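Local coordinates for sugar-phosphate aldolase (Thermotoga maritima, PDB 1PVT), which belongs to the class II aldolase and adducin N-terminal domain family, an alpha/beta fold with helices packed against a central mixed sheet, at residues T100-T105 with V189-H194; V165-E168 with E174-L177. One frame throughout, in Å; residues are numbered along the deposited sequence.

Contact 1 (T100-T105 with V189-H194)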
loop_
_atom_site.group_PDB
_atom_site.type_symbol
_atom_site.label_atom_id
_atom_site.label_comp_id
_atom_site.label_asym_id
_atom_site.label_seq_id
_atom_site.Cartn_x
_atom_site.Cartn_y
_atom_site.Cartn_z
ATOM N N THR A 100 7.770 4.087 -8.548
ATOM C CA THR A 100 7.381 2.746 -8.938
ATOM C C THR A 100 6.355 2.777 -10.061
ATOM O O THR A 100 5.617 3.743 -10.221
ATOM C CB THR A 100 6.765 1.994 -7.751
ATOM O OG1 THR A 100 6.000 0.888 -8.240
ATOM C CG2 THR A 100 5.860 2.909 -6.951
ATOM N N SER A 101 6.310 1.704 -10.832
ATOM C CA SER A 101 5.356 1.593 -11.918
ATOM C C SER A 101 3.927 1.820 -11.404
ATOM O O SER A 101 3.109 2.427 -12.097
ATOM C CB SER A 101 5.440 0.199 -12.552
ATOM O OG SER A 101 6.777 -0.168 -12.850
ATOM N N GLU A 102 3.617 1.337 -10.201
ATOM C CA GLU A 102 2.261 1.495 -9.670
ATOM C C GLU A 102 1.982 2.856 -9.052
ATOM O O GLU A 102 0.993 3.057 -8.341
ATOM C CB GLU A 102 1.926 0.371 -8.676
ATOM C CG GLU A 102 2.863 0.206 -7.505
ATOM C CD GLU A 102 2.525 -1.030 -6.691
ATOM O OE1 GLU A 102 2.451 -2.125 -7.288
ATOM O OE2 GLU A 102 2.335 -0.915 -5.464
ATOM N N PHE A 103 2.869 3.793 -9.350
ATOM C CA PHE A 103 2.752 5.162 -8.880
ATOM C C PHE A 103 1.360 5.712 -9.222
ATOM O O PHE A 103 0.663 6.252 -8.358
ATOM C CB PHE A 103 3.887 5.979 -9.525
ATOM C CG PHE A 103 3.573 7.428 -9.754
ATOM C CD1 PHE A 103 2.914 8.194 -8.787
ATOM C CD2 PHE A 103 3.958 8.040 -10.948
ATOM C CE1 PHE A 103 2.635 9.559 -9.011
ATOM C CE2 PHE A 103 3.690 9.397 -11.184
ATOM C CZ PHE A 103 3.026 10.158 -10.214
ATOM N N PRO A 104 0.931 5.556 -10.484
ATOM C CA PRO A 104 -0.374 6.030 -10.946
ATOM C C PRO A 104 -1.497 5.555 -10.042
ATOM O O PRO A 104 -2.379 6.333 -9.649
ATOM C CB PRO A 104 -0.479 5.424 -12.330
ATOM C CG PRO A 104 0.943 5.413 -12.788
ATOM C CD PRO A 104 1.662 4.901 -11.582
ATOM N N THR A 105 -1.462 4.264 -9.718
ATOM C CA THR A 105 -2.474 3.667 -8.863
ATOM C C THR A 105 -2.525 4.388 -7.524
ATOM O O THR A 105 -3.575 4.859 -7.107
ATOM C CB THR A 105 -2.181 2.196 -8.620
ATOM O OG1 THR A 105 -2.055 1.518 -9.875
ATOM C CG2 THR A 105 -3.304 1.577 -7.833
ATOM N N VAL A 189 -7.531 -3.320 1.089
ATOM C CA VAL A 189 -8.106 -3.897 -0.115
ATOM C C VAL A 189 -7.204 -5.007 -0.604
ATOM O O VAL A 189 -5.993 -4.821 -0.700
ATOM C CB VAL A 189 -8.249 -2.850 -1.232
ATOM C CG1 VAL A 189 -8.157 -3.520 -2.608
ATOM C CG2 VAL A 189 -9.585 -2.140 -1.090
ATOM N N LEU A 190 -7.793 -6.159 -0.911
ATOM C CA LEU A 190 -7.030 -7.298 -1.402
ATOM C C LEU A 190 -7.123 -7.349 -2.905
ATOM O O LEU A 190 -8.207 -7.581 -3.431
ATOM C CB LEU A 190 -7.593 -8.605 -0.856
ATOM C CG LEU A 190 -7.324 -8.969 0.593
ATOM C CD1 LEU A 190 -8.347 -9.987 1.009
ATOM C CD2 LEU A 190 -5.909 -9.500 0.764
ATOM N N TRP A 191 -6.011 -7.114 -3.602
ATOM C CA TRP A 191 -6.029 -7.200 -5.062
ATOM C C TRP A 191 -5.955 -8.680 -5.328
ATOM O O TRP A 191 -4.882 -9.275 -5.276
ATOM C CB TRP A 191 -4.820 -6.527 -5.707
ATOM C CG TRP A 191 -4.780 -5.045 -5.553
ATOM C CD1 TRP A 191 -5.768 -4.237 -5.054
ATOM C CD2 TRP A 191 -3.688 -4.183 -5.891
ATOM N NE1 TRP A 191 -5.351 -2.925 -5.061
ATOM C CE2 TRP A 191 -4.079 -2.866 -5.571
ATOM C CE3 TRP A 191 -2.418 -4.399 -6.430
ATOM C CZ2 TRP A 191 -3.242 -1.771 -5.774
ATOM C CZ3 TRP A 191 -1.589 -3.310 -6.632
ATOM C CH2 TRP A 191 -2.005 -2.012 -6.304
ATOM N N ASP A 192 -7.109 -9.274 -5.591
ATOM C CA ASP A 192 -7.186 -10.697 -5.839
ATOM C C ASP A 192 -6.047 -11.186 -6.719
ATOM O O ASP A 192 -5.878 -10.723 -7.849
ATOM C CB ASP A 192 -8.532 -11.047 -6.473
ATOM C CG ASP A 192 -8.721 -12.539 -6.633
ATOM O OD1 ASP A 192 -8.055 -13.117 -7.520
ATOM O OD2 ASP A 192 -9.520 -13.130 -5.864
ATOM N N LYS A 193 -5.259 -12.108 -6.167
ATOM C CA LYS A 193 -4.131 -12.717 -6.859
ATOM C C LYS A 193 -2.857 -11.863 -6.832
ATOM O O LYS A 193 -1.787 -12.326 -7.232
ATOM C CB LYS A 193 -4.521 -13.010 -8.310
ATOM C CG LYS A 193 -3.878 -14.245 -8.897
ATOM C CD LYS A 193 -4.514 -15.507 -8.345
ATOM C CE LYS A 193 -3.900 -16.746 -8.984
ATOM N NZ LYS A 193 -4.615 -18.001 -8.601
ATOM N N HIS A 194 -2.960 -10.625 -6.354
ATOM C CA HIS A 194 -1.802 -9.733 -6.318
ATOM C C HIS A 194 -1.574 -9.072 -4.971
ATOM O O HIS A 194 -1.375 -7.858 -4.882
ATOM C CB HIS A 194 -1.942 -8.650 -7.389
ATOM C CG HIS A 194 -2.145 -9.195 -8.764
ATOM N ND1 HIS A 194 -1.219 -9.037 -9.771
ATOM C CD2 HIS A 194 -3.150 -9.937 -9.288
ATOM C CE1 HIS A 194 -1.643 -9.661 -10.856
ATOM N NE2 HIS A 194 -2.812 -10.217 -10.588
#
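The methyl CG2 of T105 and the side chain of W191 approach from opposite directions, and the methyl settles obliquely against the six-membered ring of the indole, with CG2 3.9 Å from CZ2 of W191. The branching of the threonine divides its work: OG1 sits beside the backbone N (chi1 -55°), where it hydrogen-bonds to the backbone O of S172, and CG2, anti to that N, is turned to the tryptophan. At another corner of the indole OE1 of E102 lies at the ring edge, near its plane, 4.3 Å from W191 CZ3. This is a loose approach, for the stronger partner of E102 is H106, whose NE2 bonds OE2; H125 ND1 makes a weak bond to the same oxygen.

Both backbones are held in turns. T100 to F103 form a type I turn, and within it T100 OG1 accepts from E102 N at 3.1 Å, an ST turn; E102 itself occupies the N-cap position of helix 103-115. W191 to H194 make a type II turn, closed by H194 N to W191 O at 2.6 Å and passing through K193 with positive phi.

The rings of H125 and F167 also meet the indole, and NE1 is weakly bonded to T179 OG1. W191, on the segment 189-194, thus projects toward the start of helix 103-115, while L175 of helix 173-182 touches both W191 and T105, so that two helices and the sheet converge on one buried indole.

Contact 2 (V165-E168 with E174-L177)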
loop_
_atom_site.group_PDB
_atom_site.type_symbol
_atom_site.label_atom_id
_atom_site.label_comp_id
_atom_site.label_asym_id
_atom_site.label_seq_id
_atom_site.Cartn_x
_atom_site.Cartn_y
_atom_site.Cartn_z
ATOM N N VAL A 165 -10.509 -6.878 -5.023
ATOM C CA VAL A 165 -10.565 -6.079 -6.241
ATOM C C VAL A 165 -10.063 -6.859 -7.458
ATOM O O VAL A 165 -8.909 -7.290 -7.491
ATOM C CB VAL A 165 -9.716 -4.798 -6.093
ATOM C CG1 VAL A 165 -9.649 -4.055 -7.421
ATOM C CG2 VAL A 165 -10.306 -3.908 -5.015
ATOM N N GLU A 166 -10.928 -7.030 -8.458
ATOM C CA GLU A 166 -10.563 -7.751 -9.677
ATOM C C GLU A 166 -9.373 -7.039 -10.316
ATOM O O GLU A 166 -9.498 -5.931 -10.846
ATOM C CB GLU A 166 -11.731 -7.789 -10.669
ATOM C CG GLU A 166 -13.121 -7.618 -10.054
ATOM C CD GLU A 166 -13.402 -6.181 -9.605
ATOM O OE1 GLU A 166 -13.152 -5.244 -10.405
ATOM O OE2 GLU A 166 -13.880 -5.987 -8.460
ATOM N N PHE A 167 -8.217 -7.689 -10.248
ATOM C CA PHE A 167 -6.977 -7.154 -10.788
ATOM C C PHE A 167 -6.947 -7.280 -12.307
ATOM O O PHE A 167 -7.018 -8.387 -12.843
ATOM C CB PHE A 167 -5.795 -7.918 -10.188
ATOM C CG PHE A 167 -4.487 -7.184 -10.275
ATOM C CD1 PHE A 167 -4.038 -6.411 -9.209
ATOM C CD2 PHE A 167 -3.705 -7.263 -11.424
ATOM C CE1 PHE A 167 -2.826 -5.726 -9.286
ATOM C CE2 PHE A 167 -2.492 -6.581 -11.509
ATOM C CZ PHE A 167 -2.051 -5.812 -10.439
ATOM N N GLU A 168 -6.822 -6.149 -12.996
ATOM C CA GLU A 168 -6.789 -6.150 -14.455
ATOM C C GLU A 168 -5.467 -5.616 -15.009
ATOM O O GLU A 168 -4.701 -6.345 -15.645
ATOM C CB GLU A 168 -7.937 -5.300 -15.013
ATOM C CG GLU A 168 -9.343 -5.672 -14.528
ATOM C CD GLU A 168 -9.850 -6.997 -15.080
ATOM O OE1 GLU A 168 -9.623 -7.270 -16.279
ATOM O OE2 GLU A 168 -10.491 -7.756 -14.318
ATOM N N GLU A 174 -7.002 2.993 -13.340
ATOM C CA GLU A 174 -8.191 2.166 -13.135
ATOM C C GLU A 174 -8.107 1.408 -11.822
ATOM O O GLU A 174 -9.018 1.458 -10.987
ATOM C CB GLU A 174 -8.306 1.157 -14.277
ATOM C CG GLU A 174 -9.552 0.299 -14.245
ATOM C CD GLU A 174 -9.312 -1.091 -14.820
ATOM O OE1 GLU A 174 -8.853 -1.977 -14.059
ATOM O OE2 GLU A 174 -9.569 -1.297 -16.034
ATOM N N LEU A 175 -7.004 0.685 -11.673
ATOM C CA LEU A 175 -6.761 -0.099 -10.482
ATOM C C LEU A 175 -7.075 0.791 -9.283
ATOM O O LEU A 175 -7.818 0.405 -8.374
ATOM C CB LEU A 175 -5.297 -0.556 -10.471
ATOM C CG LEU A 175 -4.839 -1.516 -9.366
ATOM C CD1 LEU A 175 -5.755 -2.736 -9.318
ATOM C CD2 LEU A 175 -3.392 -1.925 -9.618
ATOM N N GLY A 176 -6.529 2.003 -9.310
ATOM C CA GLY A 176 -6.748 2.941 -8.225
ATOM C C GLY A 176 -8.210 3.279 -8.042
ATOM O O GLY A 176 -8.775 3.073 -6.965
ATOM N N LEU A 177 -8.815 3.810 -9.104
ATOM C CA LEU A 177 -10.225 4.179 -9.092
ATOM C C LEU A 177 -11.018 3.009 -8.503
ATOM O O LEU A 177 -11.757 3.173 -7.519
ATOM C CB LEU A 177 -10.701 4.481 -10.517
ATOM C CG LEU A 177 -9.909 5.533 -11.300
ATOM C CD1 LEU A 177 -10.511 5.670 -12.683
ATOM C CD2 LEU A 177 -9.928 6.867 -10.575
#
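L175, which has the most surface buried by the contact, brings both its methyl groups to the ring of F167. L175 CD2 lies 3.9 Å from F167 CE1, oblique to the ring, and L175 CD1 is 4.1 Å from F167 CD1. The leucine sends its branch out with CG anti to the backbone N (chi1 -174°), which carries the methyls off the helix to the loop. F167 CB points away from the helix, but with CG anti to the backbone N (chi1 -160°) the ring comes back and offers CD1, CE1 and CZ to the leucine methyls. H194 stacks on this ring, so the phenylalanine is held between the helix and the turn from W191 to H194.

Nearer the surface, E174 reaches over to E168. E174 OE1 rests against the aliphatic part of E168, 3.6 Å from E168 CB, without a hydrogen bond between the two residues. The carboxylates themselves stay apart, with E168 OE1 and E174 OE1 separated by 5.8 Å and their planes turned by 52°. Lysines of the helix probably temper the gathered negative charge: K178 and K182 form salt bridges with E166, and K178 also makes a long, weak ion pair with E174.

A short connection, with S172 OG accepting from L175 N, leads the chain from loop to helix. Strand 163-165, this loop and helix 173-182 form the first part of a beta-alpha-beta crossover, completed by strand 188-191, which runs parallel beside strand 163-165.

Overall arrangement
The centres of the two contacts lie about 7 Å apart, and contact 2 is nested along the chain within the span that contact 1 closes: 100-105 comes first, then 165-168, 174-177 and finally 189-194. Probable backbone hydrogen bonds join them, from V165 N to L190 O (2.9 Å) and from D192 N to V165 O (3.3 Å), where strand 163-165 pairs at the margin of the mixed sheet with strand 188-191. Helix 173-182, part of contact 2, also touches contact 1 through L175, which packs on T105 and W191. Together the contacts bind the crossover at the edge of the sheet to a helix from earlier in the chain.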